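Local coordinates for tailspike protein (Acinetobacter phage vB_ApiP_P1, PDB 6E1R) that probably recognises and hydrolyses the capsular polysaccharide of its Acinetobacter host, working as the trimeric tailspike of the phage, at residues T80-S94 with K110-T122. Residues are numbered along the deposited sequence; the frame is centred on the assembly and turned at random.
Sequences TVSACGADPSASDHS and KLVVDFDLRVNTT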
# COMPACT_ATOMS: atom_id res chain seq x y z
N THR A 80 25.90 27.55 -10.61
CA THR A 80 25.48 28.01 -9.30
C THR A 80 24.80 29.37 -9.43
O THR A 80 25.09 30.13 -10.36
CB THR A 80 26.67 28.13 -8.33
OG1 THR A 80 27.59 29.12 -8.81
CG2 THR A 80 27.39 26.80 -8.20
N VAL A 81 23.89 29.66 -8.50
CA VAL A 81 23.21 30.95 -8.51
C VAL A 81 24.21 32.07 -8.25
O VAL A 81 24.00 33.21 -8.70
CB VAL A 81 22.04 30.97 -7.51
CG1 VAL A 81 21.32 29.63 -7.48
CG2 VAL A 81 22.51 31.36 -6.11
N SER A 82 25.29 31.79 -7.53
CA SER A 82 26.32 32.80 -7.31
C SER A 82 27.00 33.19 -8.62
O SER A 82 27.38 34.35 -8.79
CB SER A 82 27.37 32.28 -6.32
OG SER A 82 26.80 32.05 -5.05
N ALA A 83 27.14 32.25 -9.54
CA ALA A 83 27.70 32.55 -10.86
C ALA A 83 26.73 33.32 -11.75
O ALA A 83 27.11 33.66 -12.88
CB ALA A 83 28.12 31.25 -11.55
N CYS A 84 25.52 33.60 -11.29
CA CYS A 84 24.55 34.36 -12.07
C CYS A 84 24.27 35.74 -11.48
O CYS A 84 23.30 36.39 -11.89
CB CYS A 84 23.24 33.57 -12.20
SG CYS A 84 23.43 31.97 -13.03
N GLY A 85 25.08 36.20 -10.54
CA GLY A 85 24.92 37.52 -9.97
C GLY A 85 24.39 37.58 -8.55
O GLY A 85 24.11 38.68 -8.06
N ALA A 86 24.24 36.44 -7.88
CA ALA A 86 23.73 36.43 -6.51
C ALA A 86 24.80 36.94 -5.57
O ALA A 86 25.85 36.31 -5.40
CB ALA A 86 23.28 35.02 -6.12
N ASP A 87 24.55 38.09 -4.95
CA ASP A 87 25.53 38.72 -4.07
C ASP A 87 25.20 38.35 -2.63
O ASP A 87 24.14 38.76 -2.12
CB ASP A 87 25.52 40.23 -4.26
CG ASP A 87 26.66 40.92 -3.54
OD1 ASP A 87 27.55 40.22 -3.01
OD2 ASP A 87 26.68 42.17 -3.52
N PRO A 88 26.06 37.59 -1.94
CA PRO A 88 25.75 37.24 -0.54
C PRO A 88 25.64 38.43 0.38
O PRO A 88 24.92 38.36 1.38
CB PRO A 88 26.93 36.33 -0.16
CG PRO A 88 27.44 35.79 -1.46
CD PRO A 88 27.25 36.90 -2.45
N SER A 89 26.34 39.53 0.09
CA SER A 89 26.24 40.72 0.92
C SER A 89 25.00 41.55 0.61
O SER A 89 24.62 42.40 1.43
CB SER A 89 27.49 41.59 0.76
OG SER A 89 27.77 41.84 -0.60
N ALA A 90 24.36 41.33 -0.53
CA ALA A 90 23.19 42.10 -0.91
C ALA A 90 21.94 41.59 -0.19
O ALA A 90 21.86 40.42 0.20
CB ALA A 90 22.97 42.04 -2.42
N SER A 91 20.98 42.49 -0.02
CA SER A 91 19.73 42.15 0.66
C SER A 91 18.74 41.43 -0.24
O SER A 91 17.77 40.85 0.27
CB SER A 91 19.08 43.41 1.22
OG SER A 91 19.92 44.04 2.17
N ASP A 92 18.95 41.44 -1.56
CA ASP A 92 18.02 40.81 -2.48
C ASP A 92 18.77 40.02 -3.54
O ASP A 92 19.86 40.41 -3.97
CB ASP A 92 17.11 41.84 -3.16
CG ASP A 92 16.11 41.21 -4.10
OD1 ASP A 92 16.28 41.32 -5.33
OD2 ASP A 92 15.17 40.55 -3.60
N HIS A 93 18.17 38.91 -3.96
CA HIS A 93 18.73 38.06 -5.01
C HIS A 93 17.68 37.70 -6.06
O HIS A 93 17.82 36.67 -6.74
CB HIS A 93 19.32 36.78 -4.40
CG HIS A 93 20.16 37.03 -3.19
ND1 HIS A 93 19.65 37.00 -1.91
CD2 HIS A 93 21.48 37.32 -3.06
CE1 HIS A 93 20.62 37.26 -1.04
NE2 HIS A 93 21.74 37.45 -1.72
N SER A 94 16.64 38.52 -6.22
CA SER A 94 15.54 38.19 -7.11
C SER A 94 15.99 38.15 -8.56
O SER A 94 15.83 37.14 -9.26
CB SER A 94 14.39 39.18 -6.93
OG SER A 94 14.03 39.30 -5.56
N LYS A 110 21.35 21.37 -14.52
CA LYS A 110 20.81 21.60 -13.19
C LYS A 110 21.36 22.89 -12.59
O LYS A 110 22.46 23.34 -12.92
CB LYS A 110 21.12 20.42 -12.27
CG LYS A 110 22.57 20.30 -11.84
CD LYS A 110 22.74 19.12 -10.90
CE LYS A 110 24.13 19.08 -10.28
NZ LYS A 110 24.24 17.98 -9.28
N LEU A 111 20.57 23.48 -11.71
CA LEU A 111 20.95 24.69 -10.98
C LEU A 111 21.16 24.35 -9.52
O LEU A 111 20.42 23.55 -8.94
CB LEU A 111 19.87 25.77 -11.12
CG LEU A 111 20.11 27.08 -10.38
CD1 LEU A 111 21.37 27.77 -10.89
CD2 LEU A 111 18.90 27.98 -10.49
N VAL A 112 22.20 24.94 -8.92
CA VAL A 112 22.57 24.66 -7.54
C VAL A 112 22.57 25.98 -6.77
O VAL A 112 23.19 26.95 -7.20
CB VAL A 112 23.95 23.99 -7.45
CG1 VAL A 112 24.39 23.88 -6.00
CG2 VAL A 112 23.91 22.62 -8.10
N VAL A 113 21.87 25.99 -5.64
CA VAL A 113 21.83 27.15 -4.75
C VAL A 113 22.88 26.91 -3.67
O VAL A 113 22.73 26.01 -2.83
CB VAL A 113 20.44 27.36 -4.15
CG1 VAL A 113 20.37 28.70 -3.43
CG2 VAL A 113 19.38 27.27 -5.23
N ASP A 114 23.94 27.71 -3.69
CA ASP A 114 25.09 27.49 -2.81
C ASP A 114 25.08 28.36 -1.57
O ASP A 114 25.91 28.15 -0.67
CB ASP A 114 26.39 27.70 -3.60
CG ASP A 114 26.36 28.95 -4.45
OD1 ASP A 114 25.25 29.43 -4.77
OD2 ASP A 114 27.45 29.45 -4.82
N PHE A 115 24.18 29.34 -1.48
CA PHE A 115 23.98 30.08 -0.24
C PHE A 115 22.52 30.51 -0.18
O PHE A 115 21.82 30.57 -1.19
CB PHE A 115 24.92 31.28 -0.13
CG PHE A 115 24.56 32.44 -1.02
CD1 PHE A 115 24.98 32.47 -2.34
CD2 PHE A 115 23.83 33.51 -0.53
CE1 PHE A 115 24.66 33.53 -3.16
CE2 PHE A 115 23.50 34.58 -1.34
CZ PHE A 115 23.92 34.59 -2.66
N ASP A 116 22.06 30.82 1.04
CA ASP A 116 20.65 31.13 1.25
C ASP A 116 20.29 32.43 0.55
O ASP A 116 20.95 33.46 0.73
CB ASP A 116 20.34 31.22 2.74
CG ASP A 116 20.55 29.90 3.46
OD1 ASP A 116 20.49 28.84 2.79
OD2 ASP A 116 20.77 29.91 4.69
N LEU A 117 19.22 32.39 -0.24
CA LEU A 117 18.78 33.53 -1.02
C LEU A 117 17.62 34.24 -0.34
O LEU A 117 16.84 33.64 0.40
CB LEU A 117 18.36 33.09 -2.43
CG LEU A 117 19.44 32.39 -3.26
CD1 LEU A 117 18.93 32.09 -4.66
CD2 LEU A 117 20.70 33.23 -3.32
N ARG A 118 17.51 35.54 -0.60
CA ARG A 118 16.41 36.37 -0.13
C ARG A 118 15.88 37.16 -1.32
O ARG A 118 16.64 37.87 -1.98
CB ARG A 118 16.87 37.31 0.99
CG ARG A 118 17.46 36.58 2.19
CD ARG A 118 17.86 37.55 3.29
NE ARG A 118 16.71 38.11 3.98
CZ ARG A 118 16.08 37.51 4.99
NH1 ARG A 118 16.50 36.33 5.42
NH2 ARG A 118 15.04 38.09 5.57
N VAL A 119 14.58 37.03 -1.58
CA VAL A 119 13.97 37.58 -2.79
C VAL A 119 12.75 38.41 -2.41
O VAL A 119 12.01 38.05 -1.49
CB VAL A 119 13.59 36.46 -3.80
CG1 VAL A 119 14.84 35.74 -4.29
CG2 VAL A 119 12.61 35.48 -3.17
N ASN A 120 12.56 39.52 -3.12
CA ASN A 120 11.38 40.35 -2.95
C ASN A 120 10.54 40.41 -4.21
O ASN A 120 9.49 41.07 -4.22
CB ASN A 120 11.77 41.78 -2.54
CG ASN A 120 12.55 42.51 -3.61
OD1 ASN A 120 13.08 41.91 -4.54
ND2 ASN A 120 12.63 43.83 -3.48
N THR A 121 10.97 39.75 -5.28
CA THR A 121 10.22 39.67 -6.53
C THR A 121 10.14 38.21 -6.97
O THR A 121 11.09 37.45 -6.79
CB THR A 121 10.89 40.52 -7.62
OG1 THR A 121 10.96 41.88 -7.19
CG2 THR A 121 10.12 40.44 -8.93
N THR A 122 8.99 37.83 -7.52
CA THR A 122 8.76 36.45 -7.88
C THR A 122 9.66 36.02 -9.04
O THR A 122 10.21 36.85 -9.77
CB THR A 122 7.29 36.22 -8.27
OG1 THR A 122 7.06 34.82 -8.44
CG2 THR A 122 6.96 36.95 -9.56
O HOH W 1 17.08 40.76 3.18
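Phe115 and His93 meet as an offset edge-to-face pair, the edge of the phenyl ring turned toward the imidazole face, with planes 75° apart and centroids 5.1 Å from each other. The Phe115 ring lies between Pro88, whose CG sits over its centre 3.9 Å from the centroid in a CH-pi contact, and CD2 of Leu117 on the opposite face. Ala86 CB and Ser82 OG border its edge. The same Leu117 methyl also lies over one face of the His93 ring and meets CG2 of Val81 tip to tip, while the other branch of that valine, CG1, packs on Leu111 and Val113.

With CG set beside its own backbone N (chi1 -46°), the His93 ring brings ND1 to Arg118 N, 2.9 Å away in a nearly straight bond (169°). His93 N donates to Arg118 O, so ring and backbone together grip one strand residue. Nearby, Asp92 OD2 accepts from Asn120 N at 2.8 Å and from Ser94 OG, while Ser94 OG takes Thr121 N. Farther along, Ser82 OG donates to Asp114 OD2 at 2.7 Å.

Val81 N bonds Val112 O at 3.1 Å where strand 79-80 runs parallel to strand 111-113. Helix 94-106, which begins just after His93 at its N-cap, packs on Leu111 and Ala86, and strands 129-133 and 142-146 continue the parallel stacking at this N-terminal end of the beta-helix.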